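Local coordinates for putative metal resistance protein (Proteus mirabilis, PDB 6C29), which probably acts as a membrane protein-disulfide reductase, its N-terminal periplasmic part, a tandem of immunoglobulin-fold domains, priming the trimeric disulfide isomerase ScsC, at residues A219-V231 with G235-G247. Numbering follows the deposited sequence.
Sequences AGDITGKALSFVV and GYSRQVNDTIGQG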
loop_
_atom_site.group_PDB
_atom_site.type_symbol
_atom_site.label_atom_id
_atom_site.label_comp_id
_atom_site.label_asym_id
_atom_site.label_seq_id
_atom_site.Cartn_x
_atom_site.Cartn_y
_atom_site.Cartn_z
ATOM N N ALA A 219 3.825 4.735 24.292
ATOM C CA ALA A 219 3.946 5.881 23.411
ATOM C C ALA A 219 3.555 7.157 24.118
ATOM O O ALA A 219 2.709 7.152 25.015
ATOM C CB ALA A 219 3.076 5.690 22.184
ATOM N N GLY A 220 4.143 8.260 23.674
ATOM C CA GLY A 220 3.752 9.579 24.129
ATOM C C GLY A 220 2.406 9.960 23.544
ATOM O O GLY A 220 1.716 9.125 22.967
ATOM N N ASP A 221 2.034 11.228 23.667
ATOM C CA ASP A 221 0.731 11.680 23.192
ATOM C C ASP A 221 0.741 11.850 21.682
ATOM O O ASP A 221 1.532 12.620 21.142
ATOM C CB ASP A 221 0.338 13.002 23.855
ATOM C CG ASP A 221 -1.146 13.299 23.736
ATOM O OD1 ASP A 221 -1.844 12.593 22.978
ATOM O OD2 ASP A 221 -1.617 14.246 24.398
ATOM N N ILE A 222 -0.121 11.100 21.002
ATOM C CA ILE A 222 -0.270 11.239 19.557
ATOM C C ILE A 222 -1.588 11.919 19.171
ATOM O O ILE A 222 -1.935 11.958 17.994
ATOM C CB ILE A 222 -0.195 9.876 18.849
ATOM C CG1 ILE A 222 -1.249 8.917 19.415
ATOM C CG2 ILE A 222 1.217 9.325 18.958
ATOM C CD1 ILE A 222 -1.374 7.589 18.660
ATOM N N THR A 223 -2.315 12.455 20.147
ATOM C CA THR A 223 -3.525 13.217 19.854
ATOM C C THR A 223 -3.185 14.336 18.883
ATOM O O THR A 223 -2.161 14.996 19.058
ATOM C CB THR A 223 -4.154 13.785 21.145
ATOM O OG1 THR A 223 -4.586 12.692 21.976
ATOM C CG2 THR A 223 -5.343 14.635 20.830
ATOM N N GLY A 224 -4.008 14.533 17.852
ATOM C CA GLY A 224 -3.744 15.577 16.865
ATOM C C GLY A 224 -2.918 15.123 15.670
ATOM O O GLY A 224 -2.818 15.851 14.694
ATOM N N LYS A 225 -2.286 13.947 15.766
ATOM C CA LYS A 225 -1.535 13.370 14.646
ATOM C C LYS A 225 -2.486 12.756 13.617
ATOM O O LYS A 225 -3.675 12.550 13.889
ATOM C CB LYS A 225 -0.567 12.285 15.142
ATOM C CG LYS A 225 0.429 12.728 16.195
ATOM C CD LYS A 225 1.545 13.641 15.732
ATOM C CE LYS A 225 2.508 13.828 16.917
ATOM N NZ LYS A 225 3.792 14.511 16.619
ATOM N N ALA A 226 -1.966 12.427 12.435
ATOM C CA ALA A 226 -2.806 11.914 11.358
ATOM C C ALA A 226 -3.357 10.542 11.696
ATOM O O ALA A 226 -2.633 9.672 12.215
ATOM C CB ALA A 226 -2.031 11.861 10.059
ATOM N N LEU A 227 -4.652 10.377 11.444
ATOM C CA LEU A 227 -5.325 9.092 11.515
ATOM C C LEU A 227 -5.636 8.682 10.086
ATOM O O LEU A 227 -6.564 9.170 9.455
ATOM C CB LEU A 227 -6.598 9.171 12.359
ATOM C CG LEU A 227 -7.419 7.877 12.437
ATOM C CD1 LEU A 227 -6.624 6.722 13.026
ATOM C CD2 LEU A 227 -8.659 8.108 13.232
ATOM N N SER A 228 -4.862 7.736 9.600
ATOM C CA SER A 228 -4.963 7.245 8.223
ATOM C C SER A 228 -5.061 5.743 8.298
ATOM O O SER A 228 -4.251 5.079 8.988
ATOM C CB SER A 228 -3.734 7.665 7.408
ATOM O OG SER A 228 -3.696 7.033 6.133
ATOM N N PHE A 229 -6.060 5.180 7.613
ATOM C CA PHE A 229 -6.244 3.748 7.602
ATOM C C PHE A 229 -7.121 3.360 6.429
ATOM O O PHE A 229 -7.799 4.191 5.837
ATOM C CB PHE A 229 -6.817 3.241 8.942
ATOM C CG PHE A 229 -8.166 3.777 9.293
ATOM C CD1 PHE A 229 -9.321 3.152 8.878
ATOM C CD2 PHE A 229 -8.266 4.882 10.107
ATOM C CE1 PHE A 229 -10.567 3.639 9.246
ATOM C CE2 PHE A 229 -9.517 5.371 10.495
ATOM C CZ PHE A 229 -10.655 4.751 10.068
ATOM N N VAL A 230 -7.069 2.079 6.121
ATOM C CA VAL A 230 -7.958 1.441 5.189
ATOM C C VAL A 230 -8.849 0.496 5.977
ATOM O O VAL A 230 -8.378 -0.289 6.783
ATOM C CB VAL A 230 -7.167 0.695 4.112
ATOM C CG1 VAL A 230 -8.091 -0.201 3.261
ATOM C CG2 VAL A 230 -6.362 1.702 3.274
ATOM N N VAL A 231 -10.159 0.575 5.760
ATOM C CA VAL A 231 -11.101 -0.371 6.306
ATOM C C VAL A 231 -11.791 -1.065 5.146
ATOM O O VAL A 231 -12.110 -0.432 4.136
ATOM C CB VAL A 231 -12.110 0.335 7.250
ATOM C CG1 VAL A 231 -12.822 1.524 6.571
ATOM C CG2 VAL A 231 -13.127 -0.642 7.791
ATOM N N GLY A 235 -15.850 -6.855 0.238
ATOM C CA GLY A 235 -15.159 -6.576 -1.012
ATOM C C GLY A 235 -14.979 -5.099 -1.356
ATOM O O GLY A 235 -14.492 -4.764 -2.450
ATOM N N TYR A 236 -15.379 -4.223 -0.441
ATOM C CA TYR A 236 -15.177 -2.793 -0.573
ATOM C C TYR A 236 -14.037 -2.352 0.284
ATOM O O TYR A 236 -13.857 -2.877 1.367
ATOM C CB TYR A 236 -16.438 -2.038 -0.161
ATOM C CG TYR A 236 -16.568 -0.624 -0.684
ATOM C CD1 TYR A 236 -15.953 0.457 -0.040
ATOM C CD2 TYR A 236 -17.330 -0.364 -1.816
ATOM C CE1 TYR A 236 -16.093 1.797 -0.535
ATOM C CE2 TYR A 236 -17.484 0.931 -2.307
ATOM C CZ TYR A 236 -16.870 2.001 -1.666
ATOM O OH TYR A 236 -17.054 3.270 -2.176
ATOM N N SER A 237 -13.270 -1.382 -0.190
ATOM C CA SER A 237 -12.127 -0.879 0.528
ATOM C C SER A 237 -12.130 0.628 0.561
ATOM O O SER A 237 -12.114 1.260 -0.486
ATOM C CB SER A 237 -10.859 -1.384 -0.134
ATOM O OG SER A 237 -9.721 -0.947 0.559
ATOM N N ARG A 238 -12.096 1.193 1.766
ATOM C CA ARG A 238 -12.198 2.632 2.009
ATOM C C ARG A 238 -10.987 3.155 2.746
ATOM O O ARG A 238 -10.645 2.668 3.826
ATOM C CB ARG A 238 -13.471 2.917 2.827
ATOM C CG ARG A 238 -13.602 4.294 3.457
ATOM C CD ARG A 238 -13.769 5.453 2.472
ATOM N NE ARG A 238 -13.582 6.739 3.141
ATOM C CZ ARG A 238 -14.550 7.445 3.694
ATOM N NH1 ARG A 238 -15.806 7.041 3.648
ATOM N NH2 ARG A 238 -14.245 8.575 4.283
ATOM N N GLN A 239 -10.370 4.169 2.152
ATOM C CA GLN A 239 -9.317 4.958 2.757
ATOM C C GLN A 239 -9.921 6.089 3.572
ATOM O O GLN A 239 -10.739 6.861 3.052
ATOM C CB GLN A 239 -8.419 5.507 1.649
ATOM C CG GLN A 239 -7.442 6.553 2.113
ATOM C CD GLN A 239 -6.348 6.002 2.998
ATOM O OE1 GLN A 239 -5.799 4.940 2.752
ATOM N NE2 GLN A 239 -6.030 6.735 4.057
ATOM N N VAL A 240 -9.540 6.159 4.841
ATOM C CA VAL A 240 -9.973 7.203 5.753
ATOM C C VAL A 240 -8.789 8.078 6.116
ATOM O O VAL A 240 -7.703 7.582 6.460
ATOM C CB VAL A 240 -10.560 6.593 7.010
ATOM C CG1 VAL A 240 -10.977 7.681 7.968
ATOM C CG2 VAL A 240 -11.740 5.733 6.683
ATOM N N ASN A 241 -9.005 9.390 6.030
ATOM C CA ASN A 241 -8.039 10.386 6.467
ATOM C C ASN A 241 -8.702 11.323 7.452
ATOM O O ASN A 241 -9.661 12.042 7.135
ATOM C CB ASN A 241 -7.462 11.164 5.301
ATOM C CG ASN A 241 -6.558 10.319 4.432
ATOM O OD1 ASN A 241 -5.388 10.082 4.751
ATOM N ND2 ASN A 241 -7.109 9.833 3.360
ATOM N N ASP A 242 -8.237 11.227 8.690
ATOM C CA ASP A 242 -8.809 11.954 9.783
ATOM C C ASP A 242 -7.704 12.354 10.747
ATOM O O ASP A 242 -6.540 12.381 10.365
ATOM C CB ASP A 242 -9.874 11.108 10.443
ATOM C CG ASP A 242 -10.982 11.949 11.078
ATOM O OD1 ASP A 242 -11.977 12.267 10.381
ATOM O OD2 ASP A 242 -10.863 12.294 12.272
ATOM N N THR A 243 -8.084 12.717 11.975
ATOM C CA THR A 243 -7.126 13.179 12.987
ATOM C C THR A 243 -7.367 12.425 14.279
ATOM O O THR A 243 -8.504 12.251 14.656
ATOM C CB THR A 243 -7.284 14.685 13.227
ATOM O OG1 THR A 243 -7.111 15.369 11.987
ATOM C CG2 THR A 243 -6.282 15.222 14.252
ATOM N N ILE A 244 -6.301 11.958 14.925
ATOM C CA ILE A 244 -6.417 11.251 16.210
ATOM C C ILE A 244 -6.990 12.154 17.253
ATOM O O ILE A 244 -6.421 13.202 17.560
ATOM C CB ILE A 244 -5.068 10.720 16.670
ATOM C CG1 ILE A 244 -4.549 9.730 15.632
ATOM C CG2 ILE A 244 -5.171 10.040 18.021
ATOM C CD1 ILE A 244 -3.210 9.087 15.925
ATOM N N GLY A 245 -8.133 11.753 17.786
ATOM C CA GLY A 245 -8.760 12.537 18.841
ATOM C C GLY A 245 -9.987 13.268 18.363
ATOM O O GLY A 245 -10.789 13.758 19.151
ATOM N N GLN A 246 -10.132 13.362 17.053
ATOM C CA GLN A 246 -11.296 14.012 16.486
ATOM C C GLN A 246 -12.563 13.216 16.788
ATOM O O GLN A 246 -12.670 12.030 16.445
ATOM C CB GLN A 246 -11.126 14.182 14.987
ATOM C CG GLN A 246 -12.255 14.922 14.316
ATOM C CD GLN A 246 -12.086 16.406 14.362
ATOM O OE1 GLN A 246 -12.972 17.120 14.833
ATOM N NE2 GLN A 246 -10.954 16.894 13.857
ATOM N N GLY A 247 -13.531 13.886 17.406
ATOM C CA GLY A 247 -14.775 13.257 17.821
ATOM C C GLY A 247 -14.749 12.829 19.275
ATOM O O GLY A 247 -13.927 11.994 19.679
#
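Phe229 and Val240 form a hydrogen-bonded pair in the antiparallel hairpin of strands 226-231 and 236-243, whose axes run at 160° and approach to 4.4 Å. Val240 N meets Phe229 O at 2.8 Å and almost straight (179°); Leu227 with Asp242 and Val231 with Arg238 also bond reciprocally, though Leu227 N reaches Asp242 O from above its carbonyl plane. Beyond the strands, Gly224 N gives to Ile244 O (2.8 Å) and Ile244 N to Lys225 O (2.9 Å), linking two type II turns, Ile222 to Lys225 and Thr243 to Gln246.

CG set between backbone N and carbonyl carbon (chi1 62°) turns the Phe229 ring alongside Val240, whose CB stands 3.7 Å from the ring centroid, a CH-pi contact over one face. Leu227 CG lies at the ring's edge. Ile244 points toward the other segment, its CD1 3.6 Å from Ile222 CD1 and its CG1 3.9 Å from Leu227 CB. These apolar residues pack on strands 155-163, 166-173 and 191-201, consistent with an immunoglobulin-like sandwich core.

The reverse face mixes buried Val230 with a bent bond from Gln239 NE2 to Ser228 OG (3.1 Å). Asp186 bonds Ser228 OG and Arg47 bonds Gln239 OE1, so this link, held at both ends, ties the hairpin to residues outside it.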